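Long-range contact in inositol monophosphatase (Zymomonas mobilis, PDB 4N81), which probably hydrolyses phosphate monoesters such as inositol monophosphate in a magnesium-dependent reaction: residues R80-D89 with F101-D110. Residues are numbered along the deposited sequence; the frame is centred on the assembly and turned at random.
Sequences RRLWVLDPID and FGTLIALVED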
loop_
_atom_site.group_PDB
_atom_site.type_symbol
_atom_site.label_atom_id
_atom_site.label_comp_id
_atom_site.label_asym_id
_atom_site.label_seq_id
_atom_site.Cartn_x
_atom_site.Cartn_y
_atom_site.Cartn_z
ATOM N N ARG A 80 31.178 17.479 9.453
ATOM C CA ARG A 80 30.551 18.004 8.249
ATOM C C ARG A 80 29.684 16.931 7.576
ATOM O O ARG A 80 28.639 17.282 7.011
ATOM C CB ARG A 80 31.626 18.414 7.232
ATOM C CG ARG A 80 32.238 19.765 7.405
ATOM C CD ARG A 80 32.926 20.211 6.121
ATOM N NE ARG A 80 31.980 20.403 5.018
ATOM C CZ ARG A 80 31.848 19.598 3.957
ATOM N NH1 ARG A 80 32.613 18.517 3.824
ATOM N NH2 ARG A 80 30.942 19.879 3.017
ATOM N N ARG A 81 30.117 15.654 7.648
ATOM C CA ARG A 81 29.455 14.517 6.956
ATOM C C ARG A 81 28.766 13.599 7.977
ATOM O O ARG A 81 29.411 13.146 8.949
ATOM C CB ARG A 81 30.479 13.663 6.164
ATOM C CG ARG A 81 31.171 14.386 4.980
ATOM C CD ARG A 81 32.421 13.643 4.425
ATOM N NE ARG A 81 32.282 12.182 4.415
ATOM C CZ ARG A 81 32.015 11.436 3.347
ATOM N NH1 ARG A 81 31.852 11.987 2.151
ATOM N NH2 ARG A 81 31.915 10.124 3.471
ATOM N N LEU A 82 27.498 13.277 7.740
ATOM C CA LEU A 82 26.726 12.458 8.683
ATOM C C LEU A 82 25.960 11.399 7.908
ATOM O O LEU A 82 25.298 11.725 6.907
ATOM C CB LEU A 82 25.650 13.306 9.386
ATOM C CG LEU A 82 26.059 14.488 10.267
ATOM C CD1 LEU A 82 24.802 15.140 10.850
ATOM C CD2 LEU A 82 26.971 14.006 11.365
ATOM N N TRP A 83 25.949 10.174 8.415
ATOM C CA TRP A 83 25.059 9.148 7.876
ATOM C C TRP A 83 23.722 9.128 8.633
ATOM O O TRP A 83 23.703 9.221 9.871
ATOM C CB TRP A 83 25.737 7.783 7.998
ATOM C CG TRP A 83 26.932 7.681 7.084
ATOM C CD1 TRP A 83 28.203 8.064 7.346
ATOM C CD2 TRP A 83 26.915 7.210 5.728
ATOM N NE1 TRP A 83 29.010 7.845 6.236
ATOM C CE2 TRP A 83 28.235 7.316 5.233
ATOM C CE3 TRP A 83 25.911 6.713 4.886
ATOM C CZ2 TRP A 83 28.576 6.935 3.938
ATOM C CZ3 TRP A 83 26.250 6.333 3.604
ATOM C CH2 TRP A 83 27.575 6.450 3.140
ATOM N N VAL A 84 22.618 8.984 7.896
ATOM C CA VAL A 84 21.301 8.972 8.500
ATOM C C VAL A 84 20.691 7.635 8.114
ATOM O O VAL A 84 20.601 7.351 6.935
ATOM C CB VAL A 84 20.440 10.133 7.938
ATOM C CG1 VAL A 84 19.031 10.155 8.571
ATOM C CG2 VAL A 84 21.119 11.480 8.194
ATOM N N LEU A 85 20.327 6.805 9.100
ATOM C CA LEU A 85 19.778 5.467 8.842
ATOM C C LEU A 85 18.352 5.345 9.371
ATOM O O LEU A 85 18.063 5.780 10.484
ATOM C CB LEU A 85 20.627 4.421 9.560
ATOM C CG LEU A 85 22.137 4.581 9.330
ATOM C CD1 LEU A 85 22.915 3.560 10.121
ATOM C CD2 LEU A 85 22.492 4.490 7.861
ATOM N N ASP A 86 17.455 4.786 8.572
ATOM C CA ASP A 86 16.168 4.352 9.073
ATOM C C ASP A 86 15.954 2.906 8.590
ATOM O O ASP A 86 15.573 2.702 7.421
ATOM C CB ASP A 86 15.032 5.255 8.563
ATOM C CG ASP A 86 13.737 5.061 9.379
ATOM O OD1 ASP A 86 13.798 4.322 10.389
ATOM O OD2 ASP A 86 12.687 5.652 9.028
ATOM N N PRO A 87 16.235 1.897 9.442
ATOM C CA PRO A 87 16.157 0.516 8.913
ATOM C C PRO A 87 14.787 0.157 8.325
ATOM O O PRO A 87 14.705 -0.523 7.311
ATOM C CB PRO A 87 16.363 -0.336 10.187
ATOM C CG PRO A 87 17.327 0.554 11.047
ATOM C CD PRO A 87 16.829 1.967 10.805
ATOM N N ILE A 88 13.727 0.657 8.956
ATOM C CA ILE A 88 12.356 0.394 8.502
ATOM C C ILE A 88 11.560 1.707 8.549
ATOM O O ILE A 88 10.974 2.065 9.562
ATOM C CB ILE A 88 11.663 -0.695 9.356
ATOM C CG1 ILE A 88 12.485 -2.014 9.302
ATOM C CG2 ILE A 88 10.201 -0.946 8.873
ATOM C CD1 ILE A 88 12.006 -3.086 10.302
ATOM N N ASP A 89 11.537 2.417 7.430
ATOM C CA ASP A 89 10.636 3.548 7.317
ATOM C C ASP A 89 9.295 2.978 6.867
ATOM O O ASP A 89 9.242 2.244 5.883
ATOM C CB ASP A 89 11.158 4.540 6.281
ATOM C CG ASP A 89 10.262 5.756 6.187
ATOM O OD1 ASP A 89 9.603 5.922 5.130
ATOM O OD2 ASP A 89 10.194 6.503 7.185
ATOM N N PHE A 101 7.138 -0.688 3.167
ATOM C CA PHE A 101 8.176 -0.105 4.005
ATOM C C PHE A 101 9.505 -0.118 3.269
ATOM O O PHE A 101 9.662 -0.884 2.328
ATOM C CB PHE A 101 8.330 -0.850 5.349
ATOM C CG PHE A 101 8.930 -2.205 5.202
ATOM C CD1 PHE A 101 10.305 -2.393 5.323
ATOM C CD2 PHE A 101 8.130 -3.302 4.935
ATOM C CE1 PHE A 101 10.857 -3.658 5.179
ATOM C CE2 PHE A 101 8.680 -4.555 4.749
ATOM C CZ PHE A 101 10.060 -4.735 4.888
ATOM N N GLY A 102 10.457 0.735 3.682
ATOM C CA GLY A 102 11.799 0.669 3.074
ATOM C C GLY A 102 12.906 1.013 4.061
ATOM O O GLY A 102 12.697 1.738 5.047
ATOM N N THR A 103 14.104 0.499 3.796
ATOM C CA THR A 103 15.271 0.952 4.536
ATOM C C THR A 103 15.700 2.250 3.860
ATOM O O THR A 103 15.849 2.302 2.634
ATOM C CB THR A 103 16.383 -0.085 4.402
ATOM O OG1 THR A 103 15.966 -1.301 5.048
ATOM C CG2 THR A 103 17.719 0.438 5.045
ATOM N N LEU A 104 15.956 3.289 4.648
ATOM C CA LEU A 104 16.488 4.540 4.096
ATOM C C LEU A 104 17.907 4.718 4.583
ATOM O O LEU A 104 18.152 4.619 5.798
ATOM C CB LEU A 104 15.654 5.724 4.599
ATOM C CG LEU A 104 14.145 5.655 4.341
ATOM C CD1 LEU A 104 13.425 6.948 4.783
ATOM C CD2 LEU A 104 13.939 5.454 2.825
ATOM N N ILE A 105 18.824 5.009 3.660
ATOM C CA ILE A 105 20.200 5.350 4.046
ATOM C C ILE A 105 20.557 6.678 3.360
ATOM O O ILE A 105 20.359 6.836 2.148
ATOM C CB ILE A 105 21.138 4.237 3.546
ATOM C CG1 ILE A 105 20.812 2.915 4.280
ATOM C CG2 ILE A 105 22.657 4.661 3.663
ATOM C CD1 ILE A 105 21.138 1.674 3.489
ATOM N N ALA A 106 21.152 7.605 4.085
ATOM C CA ALA A 106 21.512 8.853 3.439
ATOM C C ALA A 106 22.862 9.308 3.933
ATOM O O ALA A 106 23.239 8.985 5.056
ATOM C CB ALA A 106 20.473 9.901 3.751
ATOM N N LEU A 107 23.599 10.014 3.067
ATOM C CA LEU A 107 24.803 10.755 3.488
ATOM C C LEU A 107 24.452 12.245 3.366
ATOM O O LEU A 107 23.890 12.664 2.344
ATOM C CB LEU A 107 25.981 10.453 2.556
ATOM C CG LEU A 107 27.260 11.262 2.818
ATOM C CD1 LEU A 107 27.726 11.091 4.281
ATOM C CD2 LEU A 107 28.387 10.852 1.837
ATOM N N VAL A 108 24.829 13.030 4.391
ATOM C CA VAL A 108 24.380 14.391 4.540
ATOM C C VAL A 108 25.644 15.224 4.762
ATOM O O VAL A 108 26.492 14.819 5.545
ATOM C CB VAL A 108 23.432 14.491 5.754
ATOM C CG1 VAL A 108 23.132 15.919 6.078
ATOM C CG2 VAL A 108 22.136 13.757 5.474
ATOM N N GLU A 109 25.788 16.335 4.040
ATOM C CA GLU A 109 26.959 17.214 4.218
ATOM C C GLU A 109 26.507 18.634 4.477
ATOM O O GLU A 109 25.706 19.153 3.703
ATOM C CB GLU A 109 27.809 17.278 2.944
ATOM C CG GLU A 109 28.573 16.026 2.619
ATOM C CD GLU A 109 29.471 16.188 1.375
ATOM O OE1 GLU A 109 29.831 15.159 0.795
ATOM O OE2 GLU A 109 29.824 17.324 0.995
ATOM N N ASP A 110 27.072 19.266 5.517
ATOM C CA ASP A 110 26.629 20.605 5.920
ATOM C C ASP A 110 25.095 20.642 6.072
ATOM O O ASP A 110 24.425 21.618 5.698
ATOM C CB ASP A 110 27.091 21.621 4.895
ATOM C CG ASP A 110 28.599 21.546 4.647
ATOM O OD1 ASP A 110 28.980 21.639 3.475
ATOM O OD2 ASP A 110 29.399 21.367 5.600
HETATM O O HOH W 1 32.220 14.438 0.874
#
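Arg-80 clasps Asp-110 at the end of the ladder where strand 81-86 starts and antiparallel strand 102-109 finishes. Followed outward, CB, CG and CD of Arg-80 all skirt Asp-110 OD2, CD at 3.7 Å; a bend at chi3 (65°) then turns the guanidinium back to the carboxylate. Arg-80 NE meets Asp-110 OD2 on its syn side at 2.8 Å. Arg-80 NH2 completes the salt bridge, taking Asp-110 OD1 at 2.7 Å from above the carboxylate plane. The guanidinium and carboxylate planes are 58° apart. Arg-80 NH2 also makes a weak bond to Glu-109 OE2, 3.4 Å. Arg-81 and Glu-109 run alongside each other, bridged by a water, although Arg-81 pairs chiefly with Asp-65 and Glu-109 OE1 bonds Tyr-6. On that same face, Leu-107 CD1 makes a CH-pi contact 4.0 Å from the centroid of the Trp-83 five-membered ring, 15° off its normal. Paired backbone bonds continue to Asp-86 and Leu-104; there a beta bulge shifts the register, and Thr-103 OG1 donates to Pro-87 O at 2.7 Å. Pairing resumes at Asp-89 and Gly-102. The bulge thus carries Asp-86, Ile-88 and Asp-89, predicted magnesium ligands, and their acidic cluster with Asp-210 is consistent with a cation-binding site.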